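Long-range contacts in uncharacterized protein DUF1185 (PDB 3BYQ), which is of unknown function but adopts a variant of the Bacillus chorismate mutase fold and may take part in amino-acid metabolism: residues Y80-I85 against V117-A122; R129-V134 against S148-I153. All blocks are in the same frame, centred on the assembly; numbering follows the deposited sequence.

Contact 1 (Y80-I85 against V117-A122); sequences YSKAAI and VPAVKA
Strand 80-85 pairs in parallel with strand 119-122, the axes of these short segments 4.8 Å apart and 2° from parallel, with K82 opposite A119 and I85 opposite A122. The ladder tightens toward its C-terminal end: K82 N to P118 O and V120 N to K82 O are weak hydrogen bonds, whereas A84 N reaches V120 O at 3.2 Å and A122 N reaches A84 O at 3.0 Å. At the other end V117 gives up the most surface of any residue here. One branch, CG2, sits over a face of the Y80 ring, 3.9 Å from its centroid and 18° off the normal, a CH-pi contact. With chi1 at -179°, the other branch turns onto the backbone instead, CG1 lying 3.5 Å from S81 CA. K82, extended beyond CG, runs across V117: its CD touches V117 CG1 at 3.7 Å, and its NZ goes on to H99 O. Y80 OH is held by A115 O. The two parallel strands and helix 98-109 between them form a beta-alpha-beta crossover, H99 and M106 packing on A119 and V117. Strand 161-169 pairs with the other edge of strand 79-86, and strand 130-136 joins the 119-123 edge beyond it, through Y80 and H135.

Contact 2 (R129-V134 against S148-I153); sequences RMMVPV and SIEIGI. With EDO (1,2-ethanediol), chain O.
R129 and E150, which lose the most surface to the contact, meet at right angles in a salt bridge beside the antiparallel pairing of strands 130-134 and 148-151. R129 NE gives a nearly straight hydrogen bond to E150 OE1, 2.9 Å long with 166° at the hydrogen; NH2 adds a weak one to the same oxygen. The guanidinium receives OE1 at its edge, close to its own plane, yet reaches that oxygen from above the carboxylate, the two planes being 68° apart. Bends at chi2 and chi3 curl the arginine back, and one guanidinium face lies over the I151-G152 backbone, with G152 CA 3.4 Å above the plane. S148, at the far end of the ladder, sends OG to K121 O of a second subunit. Between these ends M130 and I151 exchange two backbone hydrogen bonds, and V132 N lies 2.7 Å from I149 O. On the face opposite E150, V132 CG2 packs on I151 CG1 at 3.7 Å. 1,2-Ethanediol O2, probably from the crystallisation liquor, donates to E150 O at 2.7 Å and is also bonded to Q154 N of a fourth subunit. E150 OE2 accepts from Y128 OH of the second subunit, and R129 closely approaches R129 of the fourth. The carboxylate therefore probably offsets some of the positive charge gathered there, while OE2 ties the hairpin to the second subunit.

The two contacts follow in series along the chain, contact 1 closing at residue 122 before contact 2 opens at 129, and strands 119-123 and 130-136 are consecutive. Their centres are about 8 Å apart, and both belong to one mixed sheet in which strand 79-86 pairs in parallel with 119-123 and antiparallel with 130-136. They touch directly: S81 OG lies 2.6 Å from P133 O as a hydrogen bond, and V120 CG1 comes 3.4 Å from M131 O. Both also reach a second subunit, where V120 and A122 of contact 1 pack on M131 of the neighbouring chain, so this part of the sheet serves the chain's own fold and the six-chain assembly together.

Contact 1 (Y80-I85 against V117-A122)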
loop_
_atom_site.group_PDB
_atom_site.type_symbol
_atom_site.label_atom_id
_atom_site.label_comp_id
_atom_site.label_asym_id
_atom_site.label_seq_id
_atom_site.Cartn_x
_atom_site.Cartn_y
_atom_site.Cartn_z
ATOM N N TYR B 80 12.821 -24.069 1.050
ATOM C CA TYR B 80 12.256 -23.517 2.292
ATOM C C TYR B 80 12.780 -22.117 2.594
ATOM O O TYR B 80 13.673 -21.606 1.919
ATOM C CB TYR B 80 12.416 -24.489 3.515
ATOM C CG TYR B 80 13.810 -25.008 3.887
ATOM C CD1 TYR B 80 15.001 -24.396 3.464
ATOM C CD2 TYR B 80 13.924 -26.083 4.750
ATOM C CE1 TYR B 80 16.280 -24.925 3.860
ATOM C CE2 TYR B 80 15.167 -26.562 5.183
ATOM C CZ TYR B 80 16.329 -25.998 4.737
ATOM O OH TYR B 80 17.517 -26.589 5.174
ATOM N N SER B 81 12.157 -21.530 3.608
ATOM C CA SER B 81 12.486 -20.240 4.137
ATOM C C SER B 81 11.784 -20.038 5.456
ATOM O O SER B 81 10.941 -20.820 5.889
ATOM C CB SER B 81 12.093 -19.113 3.186
ATOM O OG SER B 81 12.692 -17.873 3.585
ATOM N N LYS B 82 12.113 -18.912 6.063
ATOM C CA LYS B 82 11.524 -18.540 7.355
ATOM C C LYS B 82 11.449 -17.047 7.404
ATOM O O LYS B 82 12.262 -16.360 6.795
ATOM C CB LYS B 82 12.361 -19.074 8.516
ATOM C CG LYS B 82 13.786 -18.517 8.614
ATOM C CD LYS B 82 14.742 -19.398 9.434
ATOM C CE LYS B 82 16.159 -18.893 9.303
ATOM N NZ LYS B 82 17.198 -19.740 9.911
ATOM N N ALA B 83 10.489 -16.528 8.148
ATOM C CA ALA B 83 10.349 -15.068 8.176
ATOM C C ALA B 83 9.644 -14.592 9.409
ATOM O O ALA B 83 8.965 -15.348 10.103
ATOM C CB ALA B 83 9.607 -14.595 6.922
ATOM N N ALA B 84 9.859 -13.327 9.719
ATOM C CA ALA B 84 9.219 -12.705 10.892
ATOM C C ALA B 84 8.838 -11.260 10.629
ATOM O O ALA B 84 9.582 -10.531 10.020
ATOM C CB ALA B 84 10.119 -12.755 12.117
ATOM N N ILE B 85 7.673 -10.879 11.114
ATOM C CA ILE B 85 7.212 -9.499 11.064
ATOM C C ILE B 85 6.819 -9.120 12.498
ATOM O O ILE B 85 5.856 -9.663 13.075
ATOM C CB ILE B 85 6.021 -9.226 10.107
ATOM C CG1 ILE B 85 6.272 -9.883 8.759
ATOM C CG2 ILE B 85 5.779 -7.657 9.968
ATOM C CD1 ILE B 85 5.157 -9.788 7.766
ATOM N N VAL B 117 18.588 -22.186 6.212
ATOM C CA VAL B 117 17.264 -21.767 5.782
ATOM C C VAL B 117 17.378 -20.260 5.551
ATOM O O VAL B 117 17.839 -19.536 6.453
ATOM C CB VAL B 117 16.200 -21.999 6.902
ATOM C CG1 VAL B 117 14.815 -21.557 6.402
ATOM C CG2 VAL B 117 16.180 -23.442 7.377
ATOM N N PRO B 118 17.004 -19.776 4.362
ATOM C CA PRO B 118 17.059 -18.330 4.141
ATOM C C PRO B 118 15.959 -17.655 4.940
ATOM O O PRO B 118 15.071 -18.323 5.470
ATOM C CB PRO B 118 16.897 -18.199 2.636
ATOM C CG PRO B 118 16.070 -19.297 2.292
ATOM C CD PRO B 118 16.401 -20.455 3.208
ATOM N N ALA B 119 16.065 -16.345 5.062
ATOM C CA ALA B 119 15.151 -15.602 5.918
ATOM C C ALA B 119 15.032 -14.155 5.537
ATOM O O ALA B 119 15.866 -13.623 4.827
ATOM C CB ALA B 119 15.665 -15.673 7.368
ATOM N N VAL B 120 13.937 -13.549 5.968
ATOM C CA VAL B 120 13.772 -12.091 5.902
ATOM C C VAL B 120 12.907 -11.699 7.075
ATOM O O VAL B 120 12.102 -12.477 7.546
ATOM C CB VAL B 120 13.222 -11.614 4.529
ATOM C CG1 VAL B 120 11.830 -12.190 4.238
ATOM C CG2 VAL B 120 13.261 -10.052 4.388
ATOM N N LYS B 121 13.118 -10.506 7.596
ATOM C CA LYS B 121 12.285 -10.031 8.692
ATOM C C LYS B 121 12.170 -8.537 8.638
ATOM O O LYS B 121 12.919 -7.857 7.954
ATOM C CB LYS B 121 12.820 -10.445 10.031
ATOM C CG LYS B 121 14.196 -10.031 10.274
ATOM C CD LYS B 121 14.734 -10.673 11.587
ATOM C CE LYS B 121 16.137 -10.209 11.800
ATOM N NZ LYS B 121 17.044 -10.739 10.758
ATOM N N ALA B 122 11.162 -8.044 9.324
ATOM C CA ALA B 122 10.903 -6.598 9.376
ATOM C C ALA B 122 10.100 -6.267 10.635
ATOM O O ALA B 122 9.495 -7.137 11.221
ATOM C CB ALA B 122 10.085 -6.167 8.165
#

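Contact 2 (R129-V134 against S148-I153)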
loop_
_atom_site.group_PDB
_atom_site.type_symbol
_atom_site.label_atom_id
_atom_site.label_comp_id
_atom_site.label_asym_id
_atom_site.label_seq_id
_atom_site.Cartn_x
_atom_site.Cartn_y
_atom_site.Cartn_z
ATOM N N ARG B 129 2.996 -6.605 3.960
ATOM C CA ARG B 129 3.215 -7.761 3.073
ATOM C C ARG B 129 4.693 -7.862 2.778
ATOM O O ARG B 129 5.314 -6.852 2.500
ATOM C CB ARG B 129 2.538 -7.536 1.732
ATOM C CG ARG B 129 1.106 -7.086 1.736
ATOM C CD ARG B 129 0.190 -8.109 2.235
ATOM N NE ARG B 129 0.267 -9.405 1.566
ATOM C CZ ARG B 129 -0.357 -10.490 2.004
ATOM N NH1 ARG B 129 -1.147 -10.419 3.070
ATOM N NH2 ARG B 129 -0.216 -11.638 1.382
HETATM N N MSE B 130 5.241 -9.072 2.790
HETATM C CA MSE B 130 6.676 -9.236 2.582
HETATM C C MSE B 130 7.013 -10.423 1.706
HETATM O O MSE B 130 6.486 -11.505 1.911
HETATM C CB MSE B 130 7.324 -9.402 3.987
HETATM C CG MSE B 130 8.816 -9.409 4.067
HETATM SE SE MSE B 130 9.409 -9.268 5.905
HETATM C CE MSE B 130 8.887 -11.002 6.520
HETATM N N MSE B 131 7.917 -10.207 0.749
HETATM C CA MSE B 131 8.399 -11.278 -0.137
HETATM C C MSE B 131 9.391 -12.095 0.636
HETATM O O MSE B 131 10.346 -11.550 1.197
HETATM C CB MSE B 131 9.146 -10.756 -1.376
HETATM C CG MSE B 131 8.366 -9.907 -2.308
HETATM SE SE MSE B 131 6.841 -10.771 -3.050
HETATM C CE MSE B 131 7.646 -12.255 -3.972
ATOM N N VAL B 132 9.173 -13.400 0.658
ATOM C CA VAL B 132 10.063 -14.322 1.392
ATOM C C VAL B 132 10.849 -15.187 0.426
ATOM O O VAL B 132 10.269 -15.927 -0.367
ATOM C CB VAL B 132 9.265 -15.234 2.378
ATOM C CG1 VAL B 132 10.256 -16.145 3.187
ATOM C CG2 VAL B 132 8.424 -14.362 3.312
ATOM N N PRO B 133 12.162 -15.109 0.474
ATOM C CA PRO B 133 12.913 -15.844 -0.528
ATOM C C PRO B 133 13.174 -17.255 -0.090
ATOM O O PRO B 133 13.397 -17.507 1.090
ATOM C CB PRO B 133 14.235 -15.085 -0.569
ATOM C CG PRO B 133 14.392 -14.600 0.813
ATOM C CD PRO B 133 13.041 -14.212 1.259
ATOM N N VAL B 134 13.157 -18.171 -1.056
ATOM C CA VAL B 134 13.441 -19.569 -0.786
ATOM C C VAL B 134 14.589 -20.095 -1.615
ATOM O O VAL B 134 14.968 -19.542 -2.666
ATOM C CB VAL B 134 12.206 -20.512 -1.051
ATOM C CG1 VAL B 134 11.003 -20.072 -0.257
ATOM C CG2 VAL B 134 11.827 -20.595 -2.562
ATOM N N SER B 148 10.416 -16.991 -4.595
ATOM C CA SER B 148 9.825 -16.138 -3.557
ATOM C C SER B 148 8.361 -16.356 -3.440
ATOM O O SER B 148 7.709 -16.743 -4.406
ATOM C CB SER B 148 10.016 -14.640 -3.924
ATOM O OG SER B 148 11.370 -14.291 -4.041
ATOM N N ILE B 149 7.857 -16.140 -2.231
ATOM C CA ILE B 149 6.415 -16.125 -1.975
ATOM C C ILE B 149 6.110 -14.948 -1.023
ATOM O O ILE B 149 6.881 -14.673 -0.109
ATOM C CB ILE B 149 5.893 -17.445 -1.437
ATOM C CG1 ILE B 149 4.369 -17.380 -1.314
ATOM C CG2 ILE B 149 6.541 -17.769 -0.087
ATOM C CD1 ILE B 149 3.686 -18.701 -0.868
ATOM N N GLU B 150 5.012 -14.254 -1.260
ATOM C CA GLU B 150 4.632 -13.142 -0.386
ATOM C C GLU B 150 3.811 -13.630 0.792
ATOM O O GLU B 150 2.883 -14.416 0.618
ATOM C CB GLU B 150 3.819 -12.081 -1.149
ATOM C CG GLU B 150 3.769 -10.757 -0.378
ATOM C CD GLU B 150 2.838 -9.734 -0.945
ATOM O OE1 GLU B 150 1.615 -9.991 -0.920
ATOM O OE2 GLU B 150 3.333 -8.664 -1.373
ATOM N N ILE B 151 4.122 -13.135 1.985
ATOM C CA ILE B 151 3.333 -13.456 3.168
ATOM C C ILE B 151 2.793 -12.174 3.792
ATOM O O ILE B 151 3.273 -11.058 3.506
ATOM C CB ILE B 151 4.149 -14.238 4.247
ATOM C CG1 ILE B 151 5.257 -13.373 4.871
ATOM C CG2 ILE B 151 4.715 -15.543 3.640
ATOM C CD1 ILE B 151 5.912 -13.980 6.147
ATOM N N GLY B 152 1.847 -12.360 4.696
ATOM C CA GLY B 152 1.252 -11.252 5.430
ATOM C C GLY B 152 -0.139 -11.591 5.876
ATOM O O GLY B 152 -0.778 -12.484 5.315
ATOM N N ILE B 153 -0.560 -10.932 6.937
ATOM C CA ILE B 153 -1.926 -11.091 7.468
ATOM C C ILE B 153 -2.447 -9.670 7.594
ATOM O O ILE B 153 -1.800 -8.789 8.159
ATOM C CB ILE B 153 -1.961 -11.877 8.800
ATOM C CG1 ILE B 153 -1.492 -13.311 8.533
ATOM C CG2 ILE B 153 -3.390 -11.911 9.435
ATOM C CD1 ILE B 153 -1.417 -14.195 9.780
HETATM C C1 EDO O . 0.128 -15.013 -3.108
HETATM O O1 EDO O . 0.864 -13.779 -3.087
HETATM C C2 EDO O . 0.581 -15.880 -1.947
HETATM O O2 EDO O . 0.605 -15.101 -0.740
#